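Local atomic coordinates of putative hydrolase (Agrobacterium vitis, PDB entry 3LLC), a protein that probably hydrolyses fatty-acyl thioesters on acylated proteins, and perhaps acyl-glucuronide esters, as a member of the alpha/beta hydrolase family. Residues T53-M58 against A69-Y74; G112-G117 against A144-F149; G139-A144 against N260-M265; G201-G206 against L226-H231; V209-G214 against V237-V242. One frame throughout, in Å; residues are numbered along the deposited sequence. Where two conformers were deposited one is given.

In the fold
Contacts 1, 2, 3 and 5 all reach the mixed central sheet of the alpha/beta hydrolase fold; contact 4 lies outside it, on helix 222-230, which packs on the last two strands. Contact 1 closes first along the chain. Contacts 2 and 3 overlap in sequence and share Ala144, and contacts 4 and 5 alternate their segments within the long span between the two halves of contact 3. Contacts 3 and 5 are closest, with centres about 9 Å apart, on the neighbouring strands 136-143 and 209-214; contacts 1 and 4 are farthest, about 25 Å between centres. Contact 2, near the chain's centre, holds the probable nucleophile elbow and touches all the others.

Contact 1: T53-M58 against A69-Y74; sequences TKALEM and AIRFDY
Arg71 and Met58 carry most of this contact between helix 53-58 and strand 69-72, whose segment axes pass 9.4 Å apart and run nearly antiparallel at 156°. The apolar part is made by selenomethionine Met58. Its CG stands anti to the backbone N (chi1 -172°), which sends the chain out towards the strand, and a bend at chi3 turns the terminal methyl onto it: CE comes 4.1 Å from Ala69 CB and 3.9 Å from the carbonyl O of Ile70. The aliphatic part of Arg71 supplies the second set of touches, with CD 3.9 Å from Ala55 CB and 3.8 Å from Ala55 O. At the charged end of Arg71, Leu56 CD2 comes within 3.5 Å of Arg71 NH1, although Leu56 sets out away from the strand; the two side chains cross at a slant. That nitrogen finds its polar partner outside both segments, in a hydrogen bond to Met50 O, so the buried guanidinium is tied to the loop ahead of the helix. No hydrogen bond links the two segments. Helix 53-65 here packs on the sheet as the connection of a beta-alpha-beta crossover, from strand 39-43 to its parallel neighbour 68-72, in the alpha/beta hydrolase fold.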
# COMPACT_ATOMS: atom_id res chain seq x y z
N THR A 53 -7.98 -11.43 -2.63
CA THR A 53 -9.11 -11.53 -1.68
C THR A 53 -9.41 -10.26 -0.90
O THR A 53 -10.57 -9.84 -0.84
CB THR A 53 -8.86 -12.65 -0.65
OG1 THR A 53 -8.75 -13.87 -1.38
CG2 THR A 53 -10.01 -12.77 0.35
N LYS A 54 -8.38 -9.68 -0.30
CA LYS A 54 -8.58 -8.46 0.55
C LYS A 54 -9.10 -7.27 -0.29
O LYS A 54 -10.02 -6.55 0.15
CB LYS A 54 -7.33 -8.09 1.32
CG LYS A 54 -6.97 -9.02 2.50
CD LYS A 54 -5.78 -8.48 3.31
CE LYS A 54 -4.43 -8.38 2.58
NZ LYS A 54 -3.87 -9.77 2.24
N ALA A 55 -8.53 -7.10 -1.48
CA ALA A 55 -8.95 -6.05 -2.42
C ALA A 55 -10.41 -6.19 -2.81
O ALA A 55 -11.17 -5.20 -2.80
CB ALA A 55 -8.04 -5.99 -3.67
N LEU A 56 -10.82 -7.43 -3.16
CA LEU A 56 -12.20 -7.69 -3.54
C LEU A 56 -13.18 -7.44 -2.39
O LEU A 56 -14.32 -6.99 -2.63
CB LEU A 56 -12.39 -9.14 -4.06
CG LEU A 56 -11.79 -9.50 -5.42
CD1 LEU A 56 -11.99 -11.04 -5.72
CD2 LEU A 56 -12.40 -8.65 -6.55
N GLU A 57 -12.74 -7.76 -1.16
CA GLU A 57 -13.55 -7.53 0.04
C GLU A 57 -13.76 -6.04 0.31
O GLU A 57 -14.88 -5.64 0.69
CB GLU A 57 -12.96 -8.24 1.27
CG GLU A 57 -13.16 -9.78 1.21
CD GLU A 57 -14.57 -10.27 1.45
OE1 GLU A 57 -15.46 -9.53 1.96
OE2 GLU A 57 -14.82 -11.46 1.17
N MSE A 58 -12.70 -5.26 0.13
CA MSE A 58 -12.79 -3.77 0.26
C MSE A 58 -13.83 -3.25 -0.73
O MSE A 58 -14.73 -2.53 -0.35
CB MSE A 58 -11.45 -3.08 -0.02
CG MSE A 58 -11.45 -1.55 0.29
SE MSE A 58 -10.18 -0.53 -0.66
CE MSE A 58 -11.07 -0.68 -2.39
N ALA A 69 -15.05 3.07 -4.65
CA ALA A 69 -13.90 2.15 -4.54
C ALA A 69 -12.97 2.27 -5.75
O ALA A 69 -13.45 2.29 -6.89
CB ALA A 69 -14.39 0.72 -4.37
N ILE A 70 -11.66 2.38 -5.49
CA ILE A 70 -10.63 2.40 -6.54
C ILE A 70 -9.62 1.27 -6.26
O ILE A 70 -9.08 1.18 -5.17
CB ILE A 70 -9.88 3.73 -6.64
CG1 ILE A 70 -10.82 4.86 -7.07
CG2 ILE A 70 -8.69 3.63 -7.63
CD1 ILE A 70 -10.24 6.25 -6.92
N ARG A 71 -9.36 0.44 -7.28
CA ARG A 71 -8.21 -0.48 -7.25
C ARG A 71 -7.40 -0.26 -8.51
O ARG A 71 -7.97 0.14 -9.54
CB ARG A 71 -8.68 -1.93 -7.23
CG ARG A 71 -9.43 -2.34 -5.96
CD ARG A 71 -10.09 -3.73 -6.10
NE ARG A 71 -11.26 -3.73 -6.96
CZ ARG A 71 -11.61 -4.70 -7.79
NH1 ARG A 71 -10.87 -5.79 -7.95
NH2 ARG A 71 -12.71 -4.57 -8.51
N PHE A 72 -6.08 -0.49 -8.43
CA PHE A 72 -5.20 -0.42 -9.61
C PHE A 72 -4.01 -1.38 -9.43
O PHE A 72 -3.72 -1.81 -8.31
CB PHE A 72 -4.70 1.00 -9.82
CG PHE A 72 -3.76 1.47 -8.76
CD1 PHE A 72 -4.25 1.92 -7.53
CD2 PHE A 72 -2.38 1.43 -8.95
CE1 PHE A 72 -3.39 2.31 -6.53
CE2 PHE A 72 -1.50 1.84 -7.94
CZ PHE A 72 -2.03 2.27 -6.72
N ASP A 73 -3.39 -1.76 -10.55
CA ASP A 73 -2.18 -2.62 -10.54
C ASP A 73 -0.94 -1.75 -10.68
O ASP A 73 -0.83 -0.93 -11.60
CB ASP A 73 -2.22 -3.66 -11.66
CG ASP A 73 -3.08 -4.92 -11.30
OD1 ASP A 73 -3.08 -5.33 -10.11
OD2 ASP A 73 -3.71 -5.49 -12.23
N TYR A 74 0.01 -1.93 -9.77
CA TYR A 74 1.33 -1.29 -9.90
C TYR A 74 2.00 -1.67 -11.23
O TYR A 74 1.70 -2.73 -11.80
CB TYR A 74 2.25 -1.71 -8.77
CG TYR A 74 1.81 -1.39 -7.35
CD1 TYR A 74 1.67 -0.07 -6.92
CD2 TYR A 74 1.63 -2.40 -6.41
CE1 TYR A 74 1.30 0.21 -5.60
CE2 TYR A 74 1.27 -2.11 -5.09
CZ TYR A 74 1.12 -0.80 -4.69
OH TYR A 74 0.75 -0.53 -3.40

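Contact 2: G112-G117 against A144-F149; sequences GSSMGG and APAPDF
Ser114 and the run Ala144 to Ala146 meet closely through their backbones. Ser114 O accepts two N-H groups from opposite faces of its carbonyl plane: Gly117 N within the first turn of the helix, and Ala146 N at 2.9 Å across the contact, which sits well above that plane (59° out of it). Ser114 CA points its hydrogen at Ala144 O, 3.2 Å away. Gly117, having no side chain, lets Pro145 CB come to 4.2 Å from its CA. Away from this tight seam the packing is sparser. Selenomethionine Met115 runs obliquely past the Phe149 ring, its CB 4.1 Å from Phe149 CE2. Ser114 is partly exposed; its OG bonds to His247 NE2 and to a bound tetraethylene glycol, probably from the crystallisation liquor, which Met115 N also holds. The unusual Ser114 backbone (phi 57°, psi -115°) and the GxSxG sequence fit the nucleophile elbow, with Ser114, His247 and Asp217 as the probable triad; Met115 N lies where this family usually has an oxyanion-hole donor. The elbow joins strand 107-113 to helix 115-128, while the partner loop leaves strand 136-143 and leads into helix 149-154, its Pro145 lying on strand 209-214.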
# COMPACT_ATOMS: atom_id res chain seq x y z
N GLY A 112 -4.17 0.29 2.96
CA GLY A 112 -2.81 -0.11 2.51
C GLY A 112 -2.35 -1.38 3.17
O GLY A 112 -2.30 -1.46 4.40
N SER A 113 -1.98 -2.37 2.35
CA SER A 113 -1.53 -3.68 2.81
C SER A 113 -0.02 -3.86 2.52
O SER A 113 0.43 -3.70 1.36
CB SER A 113 -2.30 -4.78 2.07
OG SER A 113 -1.80 -6.06 2.46
N SER A 114 0.74 -4.13 3.58
CA SER A 114 2.17 -4.43 3.52
C SER A 114 2.97 -3.29 2.85
O SER A 114 2.97 -2.15 3.38
CB SER A 114 2.35 -5.83 2.90
OG SER A 114 3.65 -6.30 3.16
N MSE A 115 3.60 -3.50 1.70
CA MSE A 115 4.25 -2.36 0.99
C MSE A 115 3.24 -1.22 0.74
O MSE A 115 3.63 -0.05 0.71
CB MSE A 115 4.88 -2.81 -0.34
CG MSE A 115 5.41 -1.68 -1.20
SE MSE A 115 6.15 -2.26 -2.89
CE MSE A 115 4.55 -2.42 -3.94
N GLY A 116 1.98 -1.56 0.52
CA GLY A 116 0.95 -0.56 0.25
C GLY A 116 0.73 0.40 1.43
O GLY A 116 0.30 1.54 1.25
N GLY A 117 1.02 -0.07 2.65
CA GLY A 117 1.03 0.78 3.86
C GLY A 117 2.13 1.82 3.85
O GLY A 117 1.92 2.97 4.29
N ALA A 144 -0.82 -5.13 8.18
CA ALA A 144 0.59 -5.57 8.24
C ALA A 144 1.51 -4.61 7.49
O ALA A 144 2.29 -5.01 6.64
CB ALA A 144 0.72 -7.04 7.68
N PRO A 145 1.43 -3.30 7.81
CA PRO A 145 2.16 -2.35 7.00
C PRO A 145 3.68 -2.50 7.08
O PRO A 145 4.21 -2.83 8.14
CB PRO A 145 1.74 -0.99 7.60
CG PRO A 145 1.42 -1.34 9.02
CD PRO A 145 0.72 -2.66 8.93
N ALA A 146 4.36 -2.20 5.97
CA ALA A 146 5.80 -2.43 5.85
C ALA A 146 6.58 -1.16 5.49
O ALA A 146 7.42 -1.16 4.57
CB ALA A 146 6.07 -3.57 4.78
N PRO A 147 6.38 -0.07 6.27
CA PRO A 147 7.22 1.12 6.02
C PRO A 147 8.70 0.81 6.17
O PRO A 147 9.09 0.07 7.06
CB PRO A 147 6.76 2.11 7.14
CG PRO A 147 6.22 1.21 8.24
CD PRO A 147 5.54 0.07 7.46
N ASP A 148 9.53 1.44 5.32
CA ASP A 148 10.98 1.38 5.41
C ASP A 148 11.49 -0.07 5.43
O ASP A 148 12.52 -0.34 6.04
CB ASP A 148 11.49 2.12 6.65
CG ASP A 148 10.94 3.57 6.74
OD1 ASP A 148 10.40 4.05 5.70
OD2 ASP A 148 11.09 4.19 7.83
N PHE A 149 10.80 -0.96 4.72
CA PHE A 149 11.20 -2.37 4.78
C PHE A 149 12.61 -2.62 4.23
O PHE A 149 13.32 -3.52 4.71
CB PHE A 149 10.12 -3.34 4.18
CG PHE A 149 10.05 -3.39 2.67
CD1 PHE A 149 11.00 -4.05 1.92
CD2 PHE A 149 8.93 -2.87 2.00
CE1 PHE A 149 10.87 -4.12 0.53
CE2 PHE A 149 8.82 -2.94 0.62
CZ PHE A 149 9.77 -3.57 -0.10

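Contact 3: G139-A144 against N260-M265; sequences GMVLIA and NAIRAM
Val141 and Met265 meet without help from any flat side-chain group: no ring, amide or guanidinium of either segment takes part, and the seam is one of branched and flexible aliphatic chains against each other and against backbone. A ring at its border is that of His210 on the adjoining strand, which Ala261 touches. The arrangement is the helix-on-sheet layer of the alpha/beta hydrolase fold, with the C-terminal helix 252-266 laid over strand 136-143. The short segment axes pass 8.7 Å apart and run close to antiparallel, at 171°.

Val141 is the strand's main contact residue. A chi1 of 173° places CG1 on the far side from the backbone N, and the two methyls spread over successive parts of the helix: CG1 reaches Ala261 CB at 4.1 Å, whereas CG2 sits between Ile262 CG1, also 4.1 Å away, and Met265 CG, closer at 3.8 Å. No hydrogen bond crosses the seam; the hold is van der Waals contact of side chains with each other and with backbone. Ile262 also reaches Met58 of helix 53-65.

Selenomethionine Met265 is bent at chi2 (-51°), which turns its end across strand 136-143 towards His210 of the next strand. It passes Val141 obliquely, and Ile109 of strand 107-113 lies beside it too. Its methyl CE rests 3.4 Å from the carbonyl O of Met140, while Met265 SE lies 4.0 Å from Gly139 CA, bare backbone with no side chain in the way.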
# COMPACT_ATOMS: atom_id res chain seq x y z
N GLY A 139 -9.26 9.09 6.52
CA GLY A 139 -8.83 7.98 7.38
C GLY A 139 -7.92 7.01 6.64
O GLY A 139 -7.85 7.03 5.41
N MSE A 140 -7.24 6.15 7.41
CA MSE A 140 -6.30 5.18 6.83
C MSE A 140 -6.40 3.89 7.63
O MSE A 140 -6.39 3.90 8.87
CB MSE A 140 -4.84 5.71 6.83
CG MSE A 140 -4.59 7.02 6.02
SE MSE A 140 -2.78 7.75 6.39
CE MSE A 140 -2.10 6.06 7.14
N VAL A 141 -6.52 2.76 6.91
CA VAL A 141 -6.57 1.43 7.51
C VAL A 141 -5.33 0.71 6.93
O VAL A 141 -5.18 0.64 5.70
CB VAL A 141 -7.86 0.70 7.20
CG1 VAL A 141 -7.77 -0.76 7.72
CG2 VAL A 141 -9.13 1.42 7.82
N LEU A 142 -4.42 0.28 7.80
CA LEU A 142 -3.13 -0.31 7.36
C LEU A 142 -3.07 -1.77 7.85
O LEU A 142 -3.31 -2.02 9.01
CB LEU A 142 -1.97 0.50 7.94
CG LEU A 142 -1.95 2.01 7.62
CD1 LEU A 142 -0.75 2.69 8.32
CD2 LEU A 142 -1.91 2.17 6.11
N ILE A 143 -2.81 -2.71 6.93
CA ILE A 143 -2.85 -4.15 7.21
C ILE A 143 -1.41 -4.67 7.08
O ILE A 143 -0.85 -4.61 5.99
CB ILE A 143 -3.77 -4.87 6.21
CG1 ILE A 143 -5.21 -4.27 6.29
CG2 ILE A 143 -3.78 -6.41 6.45
CD1 ILE A 143 -5.81 -3.97 5.01
N ALA A 144 -0.82 -5.13 8.18
CA ALA A 144 0.59 -5.57 8.24
C ALA A 144 1.51 -4.61 7.49
O ALA A 144 2.29 -5.01 6.64
CB ALA A 144 0.72 -7.04 7.68
N ASN A 260 -14.82 -4.13 9.33
CA ASN A 260 -15.31 -3.30 10.43
C ASN A 260 -14.44 -2.03 10.63
O ASN A 260 -14.98 -0.96 10.93
CB ASN A 260 -15.42 -4.11 11.73
CG ASN A 260 -16.62 -5.07 11.73
OD1 ASN A 260 -17.59 -4.88 11.00
ND2 ASN A 260 -16.56 -6.09 12.56
N ALA A 261 -13.14 -2.17 10.46
CA ALA A 261 -12.19 -1.03 10.57
C ALA A 261 -12.49 0.03 9.47
O ALA A 261 -12.53 1.24 9.76
CB ALA A 261 -10.72 -1.49 10.49
N ILE A 262 -12.70 -0.43 8.24
CA ILE A 262 -13.03 0.49 7.13
C ILE A 262 -14.42 1.13 7.35
O ILE A 262 -14.59 2.35 7.13
CB ILE A 262 -13.00 -0.23 5.74
CG1 ILE A 262 -11.62 -0.85 5.46
CG2 ILE A 262 -13.48 0.74 4.63
CD1 ILE A 262 -11.63 -1.89 4.32
N ARG A 263 -15.43 0.35 7.77
CA ARG A 263 -16.76 0.88 8.06
C ARG A 263 -16.74 2.00 9.12
O ARG A 263 -17.47 2.99 8.98
CB ARG A 263 -17.72 -0.25 8.48
CG ARG A 263 -19.13 0.19 8.82
CD ARG A 263 -19.97 -1.00 9.28
NE ARG A 263 -20.28 -1.89 8.16
N ALA A 264 -15.92 1.85 10.17
CA ALA A 264 -15.78 2.89 11.21
C ALA A 264 -15.17 4.20 10.65
O ALA A 264 -15.43 5.26 11.20
CB ALA A 264 -14.95 2.38 12.38
N MSE A 265 -14.38 4.12 9.57
CA MSE A 265 -13.84 5.33 8.90
C MSE A 265 -14.92 6.04 8.06
O MSE A 265 -14.82 7.24 7.81
CB MSE A 265 -12.64 5.00 7.97
CG MSE A 265 -11.27 4.50 8.60
SE MSE A 265 -10.69 5.66 10.02
CE MSE A 265 -9.22 4.48 10.67

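Contact 4: G201-G206 against L226-H231; sequences GMIDTG and LKLVEH
Ile203 N donates to His231 O at 2.8 Å, a nearly straight bond (165° at the hydrogen) that arrives almost end-on to the carbonyl. Ile203 also presses its side chain against the same oxygen, with CB 3.4 Å from His231 O. Farther out, Ile203 CD1 meets Leu228 CD1 at 4.0 Å, the two side chains crossing at about a right angle. The His231 ring is fixed by its own helix: ND1 gives a hydrogen bond of 3.0 Å to Lys227 O, which lies near the ring plane. This turns another edge of the ring to Gly201, whose O is 3.1 Å from His231 CD2 and close to that plane. In the alpha/beta hydrolase fold this joins the last turn of helix 222-230 to the loop that leads into strand 209-214, the inner side being lined by Leu228, which also rests on Leu121 of helix 115-128 and on Pro145. On the exposed side selenomethionine Met202, bent at chi2 and chi3, curls over the end of the helix. Its SE stands 3.6 Å from Glu230 O and 5.3 Å from the centroid of the His231 ring, approaching that ring obliquely, while Met202 CE touches His231 C at 3.7 Å.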
# COMPACT_ATOMS: atom_id res chain seq x y z
N GLY A 201 11.84 10.24 11.22
CA GLY A 201 11.24 11.27 12.10
C GLY A 201 9.76 11.03 12.34
O GLY A 201 9.28 9.95 12.10
N MSE A 202 9.05 12.04 12.85
CA MSE A 202 7.60 11.92 13.14
C MSE A 202 6.76 12.13 11.89
O MSE A 202 7.09 12.96 11.04
CB MSE A 202 7.20 12.93 14.25
CG MSE A 202 7.98 12.79 15.54
SE MSE A 202 7.64 11.01 16.34
CE MSE A 202 5.66 11.18 16.54
N ILE A 203 5.70 11.34 11.74
CA ILE A 203 4.80 11.39 10.56
C ILE A 203 3.49 12.14 10.94
O ILE A 203 2.84 11.75 11.92
CB ILE A 203 4.44 9.97 10.11
CG1 ILE A 203 5.71 9.19 9.72
CG2 ILE A 203 3.39 9.99 8.97
CD1 ILE A 203 5.48 7.65 9.56
N ASP A 204 3.14 13.21 10.21
CA ASP A 204 1.92 14.02 10.40
C ASP A 204 0.81 13.50 9.46
O ASP A 204 0.88 13.75 8.25
CB ASP A 204 2.29 15.48 10.05
CG ASP A 204 1.13 16.47 10.18
OD1 ASP A 204 0.04 16.13 10.69
OD2 ASP A 204 1.33 17.64 9.76
N THR A 205 -0.22 12.81 9.96
CA THR A 205 -1.29 12.30 9.05
C THR A 205 -2.51 13.23 8.88
O THR A 205 -3.15 13.23 7.82
CB THR A 205 -1.84 10.96 9.54
OG1 THR A 205 -2.33 11.15 10.87
CG2 THR A 205 -0.73 9.88 9.50
N GLY A 206 -2.88 13.91 9.95
CA GLY A 206 -4.11 14.71 10.00
C GLY A 206 -5.44 13.94 9.97
O GLY A 206 -6.48 14.54 9.72
N LEU A 226 4.46 -1.67 16.31
CA LEU A 226 4.71 -0.88 17.53
C LEU A 226 5.68 0.26 17.23
O LEU A 226 5.49 1.38 17.72
CB LEU A 226 5.22 -1.77 18.68
CG LEU A 226 4.14 -2.69 19.31
CD1 LEU A 226 4.81 -3.78 20.20
CD2 LEU A 226 3.09 -1.88 20.12
N LYS A 227 6.72 0.00 16.42
CA LYS A 227 7.65 1.07 15.98
C LYS A 227 6.90 2.17 15.17
O LYS A 227 7.08 3.38 15.42
CB LYS A 227 8.78 0.48 15.12
CG LYS A 227 9.83 1.52 14.70
CD LYS A 227 10.98 0.88 13.83
CE LYS A 227 12.04 1.89 13.43
NZ LYS A 227 13.23 1.23 12.82
N LEU A 228 6.04 1.76 14.25
CA LEU A 228 5.23 2.74 13.48
C LEU A 228 4.35 3.62 14.40
O LEU A 228 4.28 4.84 14.22
CB LEU A 228 4.38 2.04 12.42
CG LEU A 228 3.39 2.91 11.62
CD1 LEU A 228 4.13 4.09 10.93
CD2 LEU A 228 2.54 2.07 10.61
N VAL A 229 3.73 3.02 15.42
CA VAL A 229 2.92 3.79 16.36
C VAL A 229 3.77 4.88 17.08
O VAL A 229 3.30 5.99 17.28
CB VAL A 229 2.16 2.89 17.38
CG1 VAL A 229 1.54 3.73 18.59
CG2 VAL A 229 1.09 2.02 16.66
N GLU A 230 5.02 4.56 17.41
CA GLU A 230 5.95 5.54 18.03
C GLU A 230 6.28 6.72 17.10
O GLU A 230 6.74 7.73 17.57
CB GLU A 230 7.26 4.87 18.47
CG GLU A 230 7.03 3.79 19.54
CD GLU A 230 8.23 2.89 19.87
OE1 GLU A 230 9.30 2.98 19.22
OE2 GLU A 230 8.07 2.05 20.81
N HIS A 231 6.04 6.58 15.80
CA HIS A 231 6.31 7.64 14.80
C HIS A 231 5.02 8.34 14.30
O HIS A 231 5.07 9.17 13.39
CB HIS A 231 7.15 7.08 13.65
CG HIS A 231 8.56 6.79 14.05
ND1 HIS A 231 8.93 5.58 14.62
CD2 HIS A 231 9.66 7.58 14.09
CE1 HIS A 231 10.22 5.63 14.94
NE2 HIS A 231 10.67 6.84 14.67

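Contact 5: V209-G214 against V237-V242; sequences VHILQG and VVLTLV
Strands 209-214 and 237-242 run parallel in full register, their axes 4.8 Å apart at 12°, with five backbone hydrogen bonds alternating in direction from Val238 N to Val209 O at one end to Val242 N to Gln213 O at the other. They are the two strands of a beta-alpha-beta unit of the alpha/beta hydrolase fold, connected through helix 222-230; strand 237-242 forms the edge of the sheet within the chain.

On one face, His210 leans across to the edge strand. A chi1 of -168° carries its ring away from the backbone N to reach Thr240, and NE2 and Thr240 OG1 share a nearly straight hydrogen bond of 2.7 Å close to the ring plane. Val238 CG1 lies over one ring face, towards its rim, in a CH-pi contact 4.1 Å from the centroid of the His210 ring. The ring is thus bonded in its plane and touched from one face. Leu212 lies alongside Thr240, CD2 to CB 3.8 Å, and helix 252-266 packs over this side.

The opposite face meets helix 222-230. Here Ile211 CG2 touches Leu239 CD1 at 3.6 Å, and Gln213 CG reaches Leu241 CD2 at 3.9 Å. A bend at chi2 turns the Gln213 amide alongside its own strand. NE2 makes a weak hydrogen bond to Asp217 OD2, of the probable triad, and Gln213 NE2 donates to the O of the next residue, Gly214, at 3.1 Å, in the carbonyl plane and on a lone pair.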
# COMPACT_ATOMS: atom_id res chain seq x y z
N VAL A 209 -6.00 6.73 12.15
CA VAL A 209 -5.23 5.62 11.60
C VAL A 209 -5.59 4.37 12.43
O VAL A 209 -5.57 4.43 13.66
CB VAL A 209 -3.71 5.88 11.68
CG1 VAL A 209 -2.92 4.70 11.07
CG2 VAL A 209 -3.30 7.17 10.90
N HIS A 210 -5.91 3.25 11.76
CA HIS A 210 -6.12 1.96 12.41
C HIS A 210 -5.21 0.97 11.73
O HIS A 210 -5.36 0.72 10.52
CB HIS A 210 -7.56 1.51 12.25
CG HIS A 210 -7.96 0.35 13.13
ND1 HIS A 210 -9.27 0.07 13.44
CD2 HIS A 210 -7.21 -0.58 13.78
CE1 HIS A 210 -9.32 -1.00 14.22
NE2 HIS A 210 -8.08 -1.41 14.45
N ILE A 211 -4.30 0.39 12.51
CA ILE A 211 -3.38 -0.69 12.03
C ILE A 211 -3.89 -2.06 12.55
O ILE A 211 -4.26 -2.19 13.72
CB ILE A 211 -1.95 -0.47 12.55
CG1 ILE A 211 -1.39 0.91 12.15
CG2 ILE A 211 -0.97 -1.62 12.07
CD1 ILE A 211 -0.30 1.47 13.14
N LEU A 212 -3.90 -3.06 11.65
CA LEU A 212 -4.24 -4.46 11.96
C LEU A 212 -2.95 -5.27 11.67
O LEU A 212 -2.37 -5.15 10.58
CB LEU A 212 -5.38 -4.97 11.09
CG LEU A 212 -6.78 -4.36 11.33
CD1 LEU A 212 -7.64 -4.37 10.07
CD2 LEU A 212 -7.51 -5.15 12.41
N GLN A 213 -2.51 -6.06 12.66
CA GLN A 213 -1.20 -6.74 12.59
C GLN A 213 -1.24 -8.08 13.33
O GLN A 213 -1.68 -8.20 14.50
CB GLN A 213 -0.13 -5.82 13.21
CG GLN A 213 1.25 -6.44 13.38
CD GLN A 213 2.01 -6.60 12.07
OE1 GLN A 213 2.12 -5.66 11.26
NE2 GLN A 213 2.57 -7.79 11.86
N GLY A 214 -0.76 -9.12 12.64
CA GLY A 214 -0.66 -10.43 13.25
C GLY A 214 0.63 -10.61 14.04
O GLY A 214 1.69 -10.09 13.66
N VAL A 237 -5.00 7.21 16.92
CA VAL A 237 -4.29 6.02 16.34
C VAL A 237 -4.70 4.80 17.18
O VAL A 237 -4.69 4.86 18.41
CB VAL A 237 -2.75 6.23 16.35
CG1 VAL A 237 -2.03 4.96 15.90
CG2 VAL A 237 -2.35 7.40 15.44
N VAL A 238 -5.05 3.70 16.49
CA VAL A 238 -5.44 2.45 17.14
C VAL A 238 -4.63 1.33 16.49
O VAL A 238 -4.45 1.31 15.26
CB VAL A 238 -6.93 2.19 17.02
CG1 VAL A 238 -7.31 0.79 17.57
CG2 VAL A 238 -7.75 3.27 17.79
N LEU A 239 -4.11 0.42 17.33
CA LEU A 239 -3.35 -0.76 16.81
C LEU A 239 -4.05 -2.05 17.34
O LEU A 239 -4.19 -2.22 18.54
CB LEU A 239 -1.88 -0.70 17.26
CG LEU A 239 -1.04 -2.01 17.09
CD1 LEU A 239 -0.99 -2.46 15.61
CD2 LEU A 239 0.31 -1.91 17.72
N THR A 240 -4.52 -2.90 16.43
CA THR A 240 -5.17 -4.14 16.79
C THR A 240 -4.14 -5.25 16.47
O THR A 240 -3.82 -5.49 15.29
CB THR A 240 -6.46 -4.35 16.00
OG1 THR A 240 -7.41 -3.29 16.28
CG2 THR A 240 -7.14 -5.76 16.40
N LEU A 241 -3.68 -5.93 17.53
CA LEU A 241 -2.74 -7.06 17.43
C LEU A 241 -3.53 -8.38 17.58
O LEU A 241 -4.28 -8.59 18.53
CB LEU A 241 -1.67 -6.97 18.52
CG LEU A 241 -0.57 -5.91 18.34
CD1 LEU A 241 0.18 -5.61 19.68
CD2 LEU A 241 0.44 -6.24 17.19
N VAL A 242 -3.37 -9.25 16.58
CA VAL A 242 -4.11 -10.50 16.52
C VAL A 242 -3.06 -11.63 16.78
O VAL A 242 -2.19 -11.85 15.92
CB VAL A 242 -4.77 -10.65 15.14
CG1 VAL A 242 -5.57 -11.99 15.07
CG2 VAL A 242 -5.70 -9.44 14.82